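Local coordinates for RagB/SusD domain protein (Flavobacterium johnsoniae, PDB 5J5U) that probably binds chitin or chitin-derived oligosaccharides at the cell surface, as a SusD homolog of a chitin utilization locus, at residues R36-H48 against A54-D66. Residues are numbered along the deposited sequence; the frame is centred on the assembly and turned at random.
Sequences RTNLIYSGGFVQH and AVTEYGSKFKKVD
Tyr41 turns its ring edge to 54-66: the carbonyl oxygens of Tyr58 and Lys63 lie at that edge, in the plane of the ring. Its OH donates to Lys63 O (2.6 Å), on a lone pair in the carbonyl plane, and accepts a bent bond from Val65 N (2.9 Å, 140° at the hydrogen). Phe45 carries the backbone carbon of Tyr41 over one face and meets Gly59 O at its edge; the Phe62 ring lies obliquely against it, with Ser60 O over one of its own faces. In this SusD-like, mainly helical protein the axes of 36-45 and 54-60 cross at -62° and come within 7.5 Å. Gly44 and Gly59 face each other, and a CB on either would clash. Gly59 CA points a C-H at Ile40 O (3.2 Å). Ile40 is a knob among Ala54, Val55, Tyr58 and Gly59: with CG1 beside the backbone N (chi1 -70°), CD1 reaches Ala54 CB at 3.7 Å. A phenylalanine in place of Tyr41 would probably leave Lys63 O and Val65 N without their shared hydroxyl, letting the chain before helix 66-90 shift. One water bridges Gly44 O to Ser60 O, another to Ser60 OG, whose strongest polar partner is Gly305.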
loop_
_atom_site.group_PDB
_atom_site.type_symbol
_atom_site.label_atom_id
_atom_site.label_comp_id
_atom_site.label_asym_id
_atom_site.label_seq_id
_atom_site.Cartn_x
_atom_site.Cartn_y
_atom_site.Cartn_z
ATOM N N ARG A 36 11.897 -5.662 0.989
ATOM C CA ARG A 36 11.644 -6.827 0.143
ATOM C C ARG A 36 10.203 -6.875 -0.421
ATOM O O ARG A 36 10.000 -7.143 -1.600
ATOM C CB ARG A 36 11.958 -8.100 0.928
ATOM C CG ARG A 36 13.451 -8.291 1.191
ATOM C CD ARG A 36 13.731 -9.277 2.345
ATOM N NE ARG A 36 15.174 -9.492 2.512
ATOM C CZ ARG A 36 15.996 -8.637 3.117
ATOM N NH1 ARG A 36 15.521 -7.512 3.632
ATOM N NH2 ARG A 36 17.291 -8.898 3.201
ATOM N N THR A 37 9.208 -6.571 0.403
ATOM C CA THR A 37 7.824 -6.710 -0.033
ATOM C C THR A 37 7.258 -5.434 -0.636
ATOM O O THR A 37 6.530 -5.489 -1.618
ATOM C CB THR A 37 6.909 -7.133 1.127
ATOM O OG1 THR A 37 7.542 -8.171 1.873
ATOM C CG2 THR A 37 5.591 -7.653 0.579
ATOM N N ASN A 38 7.596 -4.294 -0.043
ATOM C CA ASN A 38 7.143 -2.986 -0.527
ATOM C C ASN A 38 7.983 -2.520 -1.724
ATOM O O ASN A 38 7.469 -2.407 -2.859
ATOM C CB ASN A 38 7.198 -1.956 0.631
ATOM C CG ASN A 38 6.713 -0.536 0.242
ATOM O OD1 ASN A 38 6.363 -0.240 -0.907
ATOM N ND2 ASN A 38 6.709 0.348 1.231
ATOM N N LEU A 39 9.275 -2.298 -1.477
ATOM C CA LEU A 39 10.152 -1.728 -2.490
ATOM C C LEU A 39 10.403 -2.685 -3.655
ATOM O O LEU A 39 10.060 -2.386 -4.770
ATOM C CB LEU A 39 11.500 -1.302 -1.865
ATOM C CG LEU A 39 12.545 -0.541 -2.720
ATOM C CD1 LEU A 39 11.883 0.462 -3.650
ATOM C CD2 LEU A 39 13.607 0.171 -1.872
ATOM N N ILE A 40 10.984 -3.844 -3.385
ATOM C CA ILE A 40 11.464 -4.697 -4.465
ATOM C C ILE A 40 10.332 -5.375 -5.221
ATOM O O ILE A 40 10.186 -5.159 -6.425
ATOM C CB ILE A 40 12.456 -5.789 -3.945
ATOM C CG1 ILE A 40 13.777 -5.156 -3.529
ATOM C CG2 ILE A 40 12.692 -6.835 -5.028
ATOM C CD1 ILE A 40 14.655 -6.057 -2.662
ATOM N N TYR A 41 9.539 -6.201 -4.551
ATOM C CA TYR A 41 8.537 -6.971 -5.300
ATOM C C TYR A 41 7.266 -6.155 -5.617
ATOM O O TYR A 41 6.957 -5.979 -6.801
ATOM C CB TYR A 41 8.170 -8.261 -4.572
ATOM C CG TYR A 41 9.077 -9.436 -4.905
ATOM C CD1 TYR A 41 9.680 -9.553 -6.148
ATOM C CD2 TYR A 41 9.347 -10.416 -3.958
ATOM C CE1 TYR A 41 10.514 -10.623 -6.443
ATOM C CE2 TYR A 41 10.169 -11.499 -4.242
ATOM C CZ TYR A 41 10.757 -11.595 -5.478
ATOM O OH TYR A 41 11.586 -12.656 -5.740
ATOM N N SER A 42 6.541 -5.637 -4.617
ATOM C CA SER A 42 5.310 -4.861 -4.957
ATOM C C SER A 42 5.654 -3.676 -5.845
ATOM O O SER A 42 5.031 -3.478 -6.892
ATOM C CB SER A 42 4.570 -4.351 -3.707
ATOM O OG SER A 42 3.964 -5.407 -2.994
ATOM N N GLY A 43 6.678 -2.927 -5.420
ATOM C CA GLY A 43 7.164 -1.763 -6.127
ATOM C C GLY A 43 7.657 -2.029 -7.535
ATOM O O GLY A 43 7.453 -1.199 -8.423
ATOM N N GLY A 44 8.319 -3.157 -7.752
ATOM C CA GLY A 44 8.726 -3.498 -9.098
ATOM C C GLY A 44 7.572 -4.042 -9.941
ATOM O O GLY A 44 7.475 -3.742 -11.134
ATOM N N PHE A 45 6.696 -4.841 -9.324
ATOM C CA PHE A 45 5.562 -5.453 -10.026
ATOM C C PHE A 45 4.659 -4.358 -10.616
ATOM O O PHE A 45 4.211 -4.456 -11.752
ATOM C CB PHE A 45 4.703 -6.343 -9.104
ATOM C CG PHE A 45 5.373 -7.600 -8.615
ATOM C CD1 PHE A 45 6.585 -8.032 -9.135
ATOM C CD2 PHE A 45 4.756 -8.370 -7.632
ATOM C CE1 PHE A 45 7.185 -9.194 -8.674
ATOM C CE2 PHE A 45 5.348 -9.538 -7.153
ATOM C CZ PHE A 45 6.562 -9.953 -7.681
ATOM N N VAL A 46 4.375 -3.329 -9.826
ATOM C CA VAL A 46 3.407 -2.331 -10.263
ATOM C C VAL A 46 4.143 -1.113 -10.893
ATOM O O VAL A 46 3.533 -0.111 -11.220
ATOM C CB VAL A 46 2.479 -1.930 -9.079
ATOM C CG1 VAL A 46 3.119 -0.817 -8.207
ATOM C CG2 VAL A 46 1.111 -1.534 -9.575
ATOM N N GLN A 47 5.452 -1.266 -11.113
ATOM C CA GLN A 47 6.260 -0.311 -11.844
ATOM C C GLN A 47 6.201 1.093 -11.234
ATOM O O GLN A 47 6.131 2.106 -11.939
ATOM C CB GLN A 47 5.841 -0.304 -13.310
ATOM C CG GLN A 47 5.936 -1.684 -13.944
ATOM C CD GLN A 47 5.726 -1.692 -15.484
ATOM O OE1 GLN A 47 5.084 -0.799 -16.052
ATOM N NE2 GLN A 47 6.263 -2.720 -16.147
ATOM N N HIS A 48 6.220 1.135 -9.905
ATOM C CA HIS A 48 6.515 2.352 -9.193
ATOM C C HIS A 48 8.006 2.711 -9.390
ATOM O O HIS A 48 8.355 3.889 -9.536
ATOM C CB HIS A 48 6.210 2.186 -7.704
ATOM C CG HIS A 48 4.793 2.500 -7.338
ATOM N ND1 HIS A 48 4.275 2.234 -6.086
ATOM C CD2 HIS A 48 3.784 3.040 -8.054
ATOM C CE1 HIS A 48 3.008 2.613 -6.048
ATOM N NE2 HIS A 48 2.686 3.098 -7.233
ATOM N N ALA A 54 18.574 -4.654 -6.998
ATOM C CA ALA A 54 17.581 -5.507 -6.339
ATOM C C ALA A 54 16.164 -5.365 -6.950
ATOM O O ALA A 54 15.489 -6.365 -7.292
ATOM C CB ALA A 54 17.558 -5.190 -4.843
ATOM N N VAL A 55 15.723 -4.128 -7.115
ATOM C CA VAL A 55 14.350 -3.907 -7.561
ATOM C C VAL A 55 14.185 -4.373 -9.018
ATOM O O VAL A 55 13.250 -5.106 -9.343
ATOM C CB VAL A 55 13.941 -2.418 -7.385
ATOM C CG1 VAL A 55 12.579 -2.177 -7.928
ATOM C CG2 VAL A 55 13.981 -2.008 -5.892
ATOM N N THR A 56 15.129 -3.997 -9.872
ATOM C CA THR A 56 15.032 -4.312 -11.288
ATOM C C THR A 56 15.203 -5.791 -11.553
ATOM O O THR A 56 14.401 -6.395 -12.299
ATOM C CB THR A 56 16.093 -3.586 -12.144
ATOM O OG1 THR A 56 16.143 -2.205 -11.788
ATOM C CG2 THR A 56 15.764 -3.740 -13.640
ATOM N N GLU A 57 16.252 -6.357 -10.954
ATOM C CA GLU A 57 16.607 -7.749 -11.195
ATOM C C GLU A 57 15.518 -8.676 -10.704
ATOM O O GLU A 57 15.160 -9.610 -11.426
ATOM C CB GLU A 57 17.947 -8.105 -10.547
ATOM C CG GLU A 57 18.347 -9.588 -10.647
ATOM C CD GLU A 57 18.746 -10.039 -12.071
ATOM O OE1 GLU A 57 18.568 -9.279 -13.041
ATOM O OE2 GLU A 57 19.246 -11.168 -12.222
ATOM N N TYR A 58 14.945 -8.396 -9.530
ATOM C CA TYR A 58 13.962 -9.335 -8.980
ATOM C C TYR A 58 12.512 -8.845 -9.105
ATOM O O TYR A 58 11.645 -9.634 -9.521
ATOM C CB TYR A 58 14.308 -9.665 -7.520
ATOM C CG TYR A 58 15.721 -10.204 -7.416
ATOM C CD1 TYR A 58 16.029 -11.483 -7.872
ATOM C CD2 TYR A 58 16.765 -9.413 -6.935
ATOM C CE1 TYR A 58 17.313 -11.976 -7.812
ATOM C CE2 TYR A 58 18.072 -9.908 -6.872
ATOM C CZ TYR A 58 18.333 -11.195 -7.316
ATOM O OH TYR A 58 19.611 -11.705 -7.267
ATOM N N GLY A 59 12.242 -7.574 -8.787
ATOM C CA GLY A 59 10.881 -7.061 -8.859
ATOM C C GLY A 59 10.395 -6.655 -10.258
ATOM O O GLY A 59 9.287 -6.934 -10.675
ATOM N N SER A 60 11.245 -5.973 -10.994
ATOM C CA SER A 60 10.856 -5.450 -12.282
ATOM C C SER A 60 10.781 -6.569 -13.344
ATOM O O SER A 60 9.800 -6.675 -14.068
ATOM C CB SER A 60 11.849 -4.358 -12.686
ATOM O OG SER A 60 11.275 -3.490 -13.619
ATOM N N LYS A 61 11.801 -7.428 -13.391
ATOM C CA LYS A 61 11.864 -8.492 -14.403
ATOM C C LYS A 61 11.204 -9.824 -13.981
ATOM O O LYS A 61 11.005 -10.687 -14.827
ATOM C CB LYS A 61 13.321 -8.762 -14.783
ATOM C CG LYS A 61 14.014 -7.586 -15.407
ATOM C CD LYS A 61 15.336 -7.986 -16.063
ATOM C CE LYS A 61 16.358 -8.490 -15.081
ATOM N NZ LYS A 61 17.706 -8.706 -15.738
ATOM N N PHE A 62 10.866 -9.963 -12.694
ATOM C CA PHE A 62 10.245 -11.168 -12.103
ATOM C C PHE A 62 11.218 -12.358 -11.930
ATOM O O PHE A 62 11.243 -13.293 -12.718
ATOM C CB PHE A 62 9.023 -11.609 -12.923
ATOM C CG PHE A 62 8.109 -10.463 -13.309
ATOM C CD1 PHE A 62 7.943 -9.365 -12.455
ATOM C CD2 PHE A 62 7.423 -10.482 -14.526
ATOM C CE1 PHE A 62 7.120 -8.322 -12.795
ATOM C CE2 PHE A 62 6.593 -9.451 -14.887
ATOM C CZ PHE A 62 6.436 -8.350 -14.027
ATOM N N LYS A 63 12.020 -12.300 -10.881
ATOM C CA LYS A 63 12.872 -13.409 -10.501
ATOM C C LYS A 63 12.624 -13.755 -9.022
ATOM O O LYS A 63 12.468 -12.863 -8.190
ATOM C CB LYS A 63 14.349 -13.075 -10.739
ATOM C CG LYS A 63 14.713 -12.886 -12.181
ATOM C CD LYS A 63 16.220 -12.829 -12.363
ATOM C CE LYS A 63 16.576 -12.518 -13.808
ATOM N NZ LYS A 63 18.039 -12.480 -13.964
ATOM N N LYS A 64 12.565 -15.046 -8.712
ATOM C CA LYS A 64 12.242 -15.504 -7.364
ATOM C C LYS A 64 13.439 -15.545 -6.449
ATOM O O LYS A 64 14.493 -16.053 -6.820
ATOM C CB LYS A 64 11.628 -16.908 -7.390
ATOM C CG LYS A 64 10.429 -17.038 -8.253
ATOM C CD LYS A 64 9.507 -18.104 -7.699
ATOM C CE LYS A 64 10.006 -19.497 -7.993
ATOM N NZ LYS A 64 8.910 -20.510 -7.823
ATOM N N VAL A 65 13.250 -15.011 -5.250
ATOM C CA VAL A 65 14.169 -15.198 -4.120
ATOM C C VAL A 65 13.252 -15.499 -2.941
ATOM O O VAL A 65 12.405 -14.650 -2.575
ATOM C CB VAL A 65 15.041 -13.945 -3.814
ATOM C CG1 VAL A 65 16.062 -14.254 -2.720
ATOM C CG2 VAL A 65 15.760 -13.451 -5.068
ATOM N N ASP A 66 13.379 -16.702 -2.390
ATOM C CA ASP A 66 12.498 -17.180 -1.313
ATOM C C ASP A 66 12.406 -16.191 -0.170
ATOM O O ASP A 66 11.335 -15.906 0.328
ATOM C CB ASP A 66 12.973 -18.537 -0.760
ATOM C CG ASP A 66 12.852 -19.654 -1.765
ATOM O OD1 ASP A 66 12.087 -19.494 -2.743
ATOM O OD2 ASP A 66 13.523 -20.701 -1.582
HETATM O O HOH W 1 7.756 -4.961 -13.886
HETATM O O HOH W 2 9.328 -1.989 -12.516
#